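Local coordinates for guanine nucleotide exchange factor p115rhogef (Homo sapiens, PDB 1IAP), which probably activates Rho GTPases by promoting nucleotide exchange and, through this N-terminal RGS-like domain, recognises heterotrimeric G-protein alpha subunits, at residues Q23-Q28 against G110-D115; S118-L121 against W127-E130. One frame throughout, in Å; residues are numbered along the deposited sequence.

Interaction 1: Q23-Q28 against G110-D115; sequences QHVALQ and GRQLED
Asp115 OD1 is gripped by two donors: His24 NE2 reaches it from the neighbouring helix, and Lys119, one turn further along Asp115's own helix, adds a salt bridge. The imidazole bond is 2.9 Å from His24 NE2 to Asp115 OD1, with an N-H...O angle of 158°. The oxygen lies at the edge of the ring, almost in its plane, but is met on its anti side by a donor somewhat out of the carboxylate plane, the ring and carboxylate planes standing 23° apart. His24 carries CG anti to the backbone N (chi1 -180°), which places NE2 beside Asp115 OD1. Gln28 CG lies 3.8 Å above one ring face of His24, near the rim, and Phe116 meets the imidazole edge-to-face, neighbours that, with the NE2 bond, probably limit its rotation. Beside this bond, Val25 CG1 rests 3.4 Å from Gln112 OE1, a methyl against an amide oxygen, the valine crossing the extended glutamine at about a right angle. Phe29 touches both Gln112 and Asp115. The contact thus illustrates how a single histidine-carboxylate hydrogen bond can be built into helix packing: NE2 serves as donor, and with histidine and lysine sharing one oxygen, Asp115 is likely to stay ionised despite its limited exposure.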
loop_
_atom_site.group_PDB
_atom_site.type_symbol
_atom_site.label_atom_id
_atom_site.label_comp_id
_atom_site.label_asym_id
_atom_site.label_seq_id
_atom_site.Cartn_x
_atom_site.Cartn_y
_atom_site.Cartn_z
ATOM N N GLN A 23 -0.534 -4.958 8.256
ATOM C CA GLN A 23 0.113 -5.335 9.509
ATOM C C GLN A 23 0.834 -6.665 9.359
ATOM O O GLN A 23 1.944 -6.833 9.859
ATOM C CB GLN A 23 -0.883 -5.408 10.666
ATOM C CG GLN A 23 -0.218 -5.849 11.972
ATOM C CD GLN A 23 -1.114 -5.719 13.176
ATOM O OE1 GLN A 23 -1.079 -6.551 14.088
ATOM N NE2 GLN A 23 -1.906 -4.659 13.206
ATOM N N HIS A 24 0.202 -7.600 8.657
ATOM C CA HIS A 24 0.789 -8.914 8.420
ATOM C C HIS A 24 2.101 -8.748 7.648
ATOM O O HIS A 24 3.161 -9.143 8.124
ATOM C CB HIS A 24 -0.190 -9.784 7.621
ATOM C CG HIS A 24 0.319 -11.164 7.328
ATOM N ND1 HIS A 24 0.460 -12.129 8.301
ATOM C CD2 HIS A 24 0.702 -11.744 6.166
ATOM C CE1 HIS A 24 0.906 -13.245 7.751
ATOM N NE2 HIS A 24 1.060 -13.038 6.456
ATOM N N VAL A 25 2.016 -8.128 6.472
ATOM C CA VAL A 25 3.177 -7.892 5.615
ATOM C C VAL A 25 4.296 -7.105 6.310
ATOM O O VAL A 25 5.461 -7.507 6.269
ATOM C CB VAL A 25 2.753 -7.190 4.294
ATOM C CG1 VAL A 25 3.973 -6.781 3.484
ATOM C CG2 VAL A 25 1.867 -8.118 3.481
ATOM N N ALA A 26 3.939 -6.012 6.983
ATOM C CA ALA A 26 4.925 -5.189 7.683
ATOM C C ALA A 26 5.720 -5.975 8.733
ATOM O O ALA A 26 6.864 -5.636 9.033
ATOM C CB ALA A 26 4.247 -3.991 8.335
ATOM N N LEU A 27 5.115 -7.019 9.289
ATOM C CA LEU A 27 5.779 -7.836 10.297
ATOM C C LEU A 27 6.366 -9.146 9.774
ATOM O O LEU A 27 7.210 -9.744 10.433
ATOM C CB LEU A 27 4.822 -8.143 11.453
ATOM C CG LEU A 27 4.771 -7.208 12.664
ATOM C CD1 LEU A 27 4.423 -5.783 12.269
ATOM C CD2 LEU A 27 3.745 -7.751 13.646
ATOM N N GLN A 28 5.946 -9.578 8.588
ATOM C CA GLN A 28 6.426 -10.845 8.033
ATOM C C GLN A 28 7.259 -10.767 6.748
ATOM O O GLN A 28 7.967 -11.717 6.416
ATOM C CB GLN A 28 5.239 -11.785 7.795
ATOM C CG GLN A 28 4.385 -12.070 9.028
ATOM C CD GLN A 28 5.097 -12.938 10.039
ATOM O OE1 GLN A 28 5.306 -14.129 9.810
ATOM N NE2 GLN A 28 5.475 -12.348 11.166
ATOM N N GLY A 110 1.839 -10.927 -4.896
ATOM C CA GLY A 110 0.990 -12.086 -5.104
ATOM C C GLY A 110 1.289 -13.163 -4.077
ATOM O O GLY A 110 0.370 -13.775 -3.523
ATOM N N ARG A 111 2.575 -13.384 -3.810
ATOM C CA ARG A 111 3.003 -14.390 -2.835
ATOM C C ARG A 111 2.617 -13.991 -1.417
ATOM O O ARG A 111 2.286 -14.841 -0.593
ATOM C CB ARG A 111 4.510 -14.631 -2.920
ATOM C CG ARG A 111 4.933 -15.483 -4.112
ATOM C CD ARG A 111 6.440 -15.704 -4.135
ATOM N NE ARG A 111 7.176 -14.456 -4.337
ATOM C CZ ARG A 111 8.378 -14.198 -3.828
ATOM N NH1 ARG A 111 8.996 -15.100 -3.077
ATOM N NH2 ARG A 111 8.962 -13.031 -4.066
ATOM N N GLN A 112 2.668 -12.692 -1.139
ATOM C CA GLN A 112 2.301 -12.181 0.170
ATOM C C GLN A 112 0.795 -12.309 0.408
ATOM O O GLN A 112 0.365 -12.620 1.515
ATOM C CB GLN A 112 2.770 -10.735 0.315
ATOM C CG GLN A 112 4.288 -10.611 0.322
ATOM C CD GLN A 112 4.766 -9.185 0.141
ATOM O OE1 GLN A 112 4.025 -8.228 0.374
ATOM N NE2 GLN A 112 6.013 -9.035 -0.291
ATOM N N LEU A 113 -0.006 -12.078 -0.631
ATOM C CA LEU A 113 -1.462 -12.215 -0.510
ATOM C C LEU A 113 -1.791 -13.688 -0.283
ATOM O O LEU A 113 -2.647 -14.029 0.534
ATOM C CB LEU A 113 -2.164 -11.722 -1.771
ATOM C CG LEU A 113 -2.418 -10.220 -1.875
ATOM C CD1 LEU A 113 -2.912 -9.872 -3.271
ATOM C CD2 LEU A 113 -3.437 -9.809 -0.824
ATOM N N GLU A 114 -1.082 -14.553 -1.004
ATOM C CA GLU A 114 -1.257 -15.998 -0.881
ATOM C C GLU A 114 -0.970 -16.410 0.558
ATOM O O GLU A 114 -1.772 -17.108 1.179
ATOM C CB GLU A 114 -0.299 -16.720 -1.832
ATOM C CG GLU A 114 -0.315 -18.242 -1.746
ATOM C CD GLU A 114 0.698 -18.896 -2.683
ATOM O OE1 GLU A 114 1.344 -18.180 -3.484
ATOM O OE2 GLU A 114 0.852 -20.137 -2.617
ATOM N N ASP A 115 0.161 -15.947 1.090
ATOM C CA ASP A 115 0.555 -16.267 2.457
ATOM C C ASP A 115 -0.481 -15.770 3.458
ATOM O O ASP A 115 -0.805 -16.466 4.415
ATOM C CB ASP A 115 1.925 -15.674 2.793
ATOM C CG ASP A 115 2.416 -16.096 4.169
ATOM O OD1 ASP A 115 2.401 -15.257 5.099
ATOM O OD2 ASP A 115 2.793 -17.278 4.328
#

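Interaction 2: S118-L121 against W127-E130; sequences SKRL and WEQE
Arg120, on the last turn of helix 106-121, reaches across to Glu128, and the segment that receives it starts one residue earlier, with Trp127 at the N-cap position of helix 128-135. Trp127 turns its ring to other neighbours, meeting His159 edge-to-face and packing on Arg155 and Leu156 of helix 142-162. Glu128, the first helical residue, carries the whole cross-contact. Its chain bends at chi2 (54°), which brings the carboxylate round to the side of the guanidinium, while Arg120 runs extended from CG to NE and crosses it at about a right angle. The grip is side-on and bidentate: Arg120 NE donates to Glu128 OE1 over 2.8 Å, nearly straight at 174° and in the guanidinium plane, and Arg120 NH2 gives a longer, more bent bond of 3.1 Å to Glu128 OE2. Both oxygens are met on their syn sides, although the two planes stand 50° apart and the pair is therefore twisted. Arg120 CG also lies 3.4 Å from Glu128 OE1, and Phe5 and Thr125 touch the arginine. Gln129 NE2 makes a weak bond of 3.1 Å to Glu130 OE2, an oxygen that is also salt-bridged to Arg155. Glu130 OE1 lies at the edge of the Trp127 ring, in its plane. A methionine in place of Arg120 would probably leave the Glu128 carboxylate without its cationic mate and free to turn. Chemically, a charge pair at the surface joins one helix end to the next helix start, where a glutamate is also likely to suit the helix dipole.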
loop_
_atom_site.group_PDB
_atom_site.type_symbol
_atom_site.label_atom_id
_atom_site.label_comp_id
_atom_site.label_asym_id
_atom_site.label_seq_id
_atom_site.Cartn_x
_atom_site.Cartn_y
_atom_site.Cartn_z
ATOM N N SER A 118 -3.574 -18.100 3.444
ATOM C CA SER A 118 -3.307 -19.381 4.097
ATOM C C SER A 118 -3.252 -19.229 5.614
ATOM O O SER A 118 -3.883 -19.992 6.342
ATOM C CB SER A 118 -1.999 -19.987 3.589
ATOM O OG SER A 118 -2.120 -20.369 2.234
ATOM N N LYS A 119 -2.516 -18.222 6.079
ATOM C CA LYS A 119 -2.380 -17.969 7.511
ATOM C C LYS A 119 -3.730 -17.605 8.129
ATOM O O LYS A 119 -4.027 -17.994 9.258
ATOM C CB LYS A 119 -1.371 -16.846 7.762
ATOM C CG LYS A 119 0.047 -17.139 7.287
ATOM C CD LYS A 119 0.761 -18.148 8.177
ATOM C CE LYS A 119 2.202 -18.366 7.724
ATOM N NZ LYS A 119 2.996 -17.101 7.729
ATOM N N ARG A 120 -4.560 -16.900 7.364
ATOM C CA ARG A 120 -5.882 -16.478 7.840
ATOM C C ARG A 120 -6.784 -17.672 8.144
ATOM O O ARG A 120 -7.546 -17.659 9.119
ATOM C CB ARG A 120 -6.560 -15.574 6.810
ATOM C CG ARG A 120 -7.858 -14.965 7.308
ATOM C CD ARG A 120 -8.569 -14.170 6.225
ATOM N NE ARG A 120 -9.732 -13.494 6.788
ATOM C CZ ARG A 120 -10.820 -13.153 6.108
ATOM N NH1 ARG A 120 -10.915 -13.417 4.811
ATOM N NH2 ARG A 120 -11.823 -12.559 6.738
ATOM N N LEU A 121 -6.701 -18.694 7.297
ATOM C CA LEU A 121 -7.497 -19.906 7.476
ATOM C C LEU A 121 -7.106 -20.616 8.770
ATOM O O LEU A 121 -7.935 -21.266 9.405
ATOM C CB LEU A 121 -7.300 -20.850 6.289
ATOM C CG LEU A 121 -7.785 -20.330 4.935
ATOM C CD1 LEU A 121 -7.384 -21.302 3.833
ATOM C CD2 LEU A 121 -9.296 -20.131 4.968
ATOM N N TRP A 127 -6.365 -9.006 13.544
ATOM C CA TRP A 127 -7.665 -8.366 13.393
ATOM C C TRP A 127 -8.793 -9.180 12.764
ATOM O O TRP A 127 -9.716 -8.606 12.194
ATOM C CB TRP A 127 -7.481 -7.057 12.621
ATOM C CG TRP A 127 -6.468 -6.157 13.253
ATOM C CD1 TRP A 127 -5.268 -5.774 12.729
ATOM C CD2 TRP A 127 -6.567 -5.530 14.535
ATOM N NE1 TRP A 127 -4.612 -4.944 13.606
ATOM C CE2 TRP A 127 -5.387 -4.777 14.723
ATOM C CE3 TRP A 127 -7.540 -5.529 15.546
ATOM C CZ2 TRP A 127 -5.155 -4.025 15.877
ATOM C CZ3 TRP A 127 -7.308 -4.780 16.694
ATOM C CH2 TRP A 127 -6.124 -4.040 16.851
ATOM N N GLU A 128 -8.730 -10.503 12.875
ATOM C CA GLU A 128 -9.769 -11.351 12.307
ATOM C C GLU A 128 -11.122 -11.105 12.975
ATOM O O GLU A 128 -12.160 -11.188 12.326
ATOM C CB GLU A 128 -9.363 -12.829 12.391
ATOM C CG GLU A 128 -10.261 -13.790 11.602
ATOM C CD GLU A 128 -10.434 -13.409 10.128
ATOM O OE1 GLU A 128 -9.474 -12.918 9.499
ATOM O OE2 GLU A 128 -11.547 -13.601 9.596
ATOM N N GLN A 129 -11.110 -10.780 14.264
ATOM C CA GLN A 129 -12.346 -10.498 14.982
ATOM C C GLN A 129 -13.056 -9.287 14.364
ATOM O O GLN A 129 -14.272 -9.304 14.175
ATOM C CB GLN A 129 -12.073 -10.225 16.468
ATOM C CG GLN A 129 -13.307 -9.736 17.215
ATOM C CD GLN A 129 -13.006 -9.181 18.592
ATOM O OE1 GLN A 129 -13.715 -9.476 19.548
ATOM N NE2 GLN A 129 -11.965 -8.355 18.697
ATOM N N GLU A 130 -12.293 -8.248 14.038
ATOM C CA GLU A 130 -12.858 -7.033 13.447
ATOM C C GLU A 130 -13.427 -7.310 12.061
ATOM O O GLU A 130 -14.525 -6.855 11.723
ATOM C CB GLU A 130 -11.806 -5.916 13.386
ATOM C CG GLU A 130 -11.532 -5.222 14.729
ATOM C CD GLU A 130 -10.989 -6.152 15.805
ATOM O OE1 GLU A 130 -10.334 -7.165 15.473
ATOM O OE2 GLU A 130 -11.215 -5.868 16.998
#

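In the fold
Interaction 1 and interaction 2 come in series along the chain, their centres about 12 Å apart, and helix 106-121 is the element they share. Its middle turns pack against helix 15-28 in a buried contact, while its last turn pairs at the surface with the start of helix 128-135, only a short loop later. Lys119, of the second contact's segment, lies at the seam, its CG 4.0 Å from His24 CE1. One helix of this all-helical RGS-like domain is thereby tied both to a helix far back in the sequence and to its immediate successor, so a long-range and a local contact hold the same element.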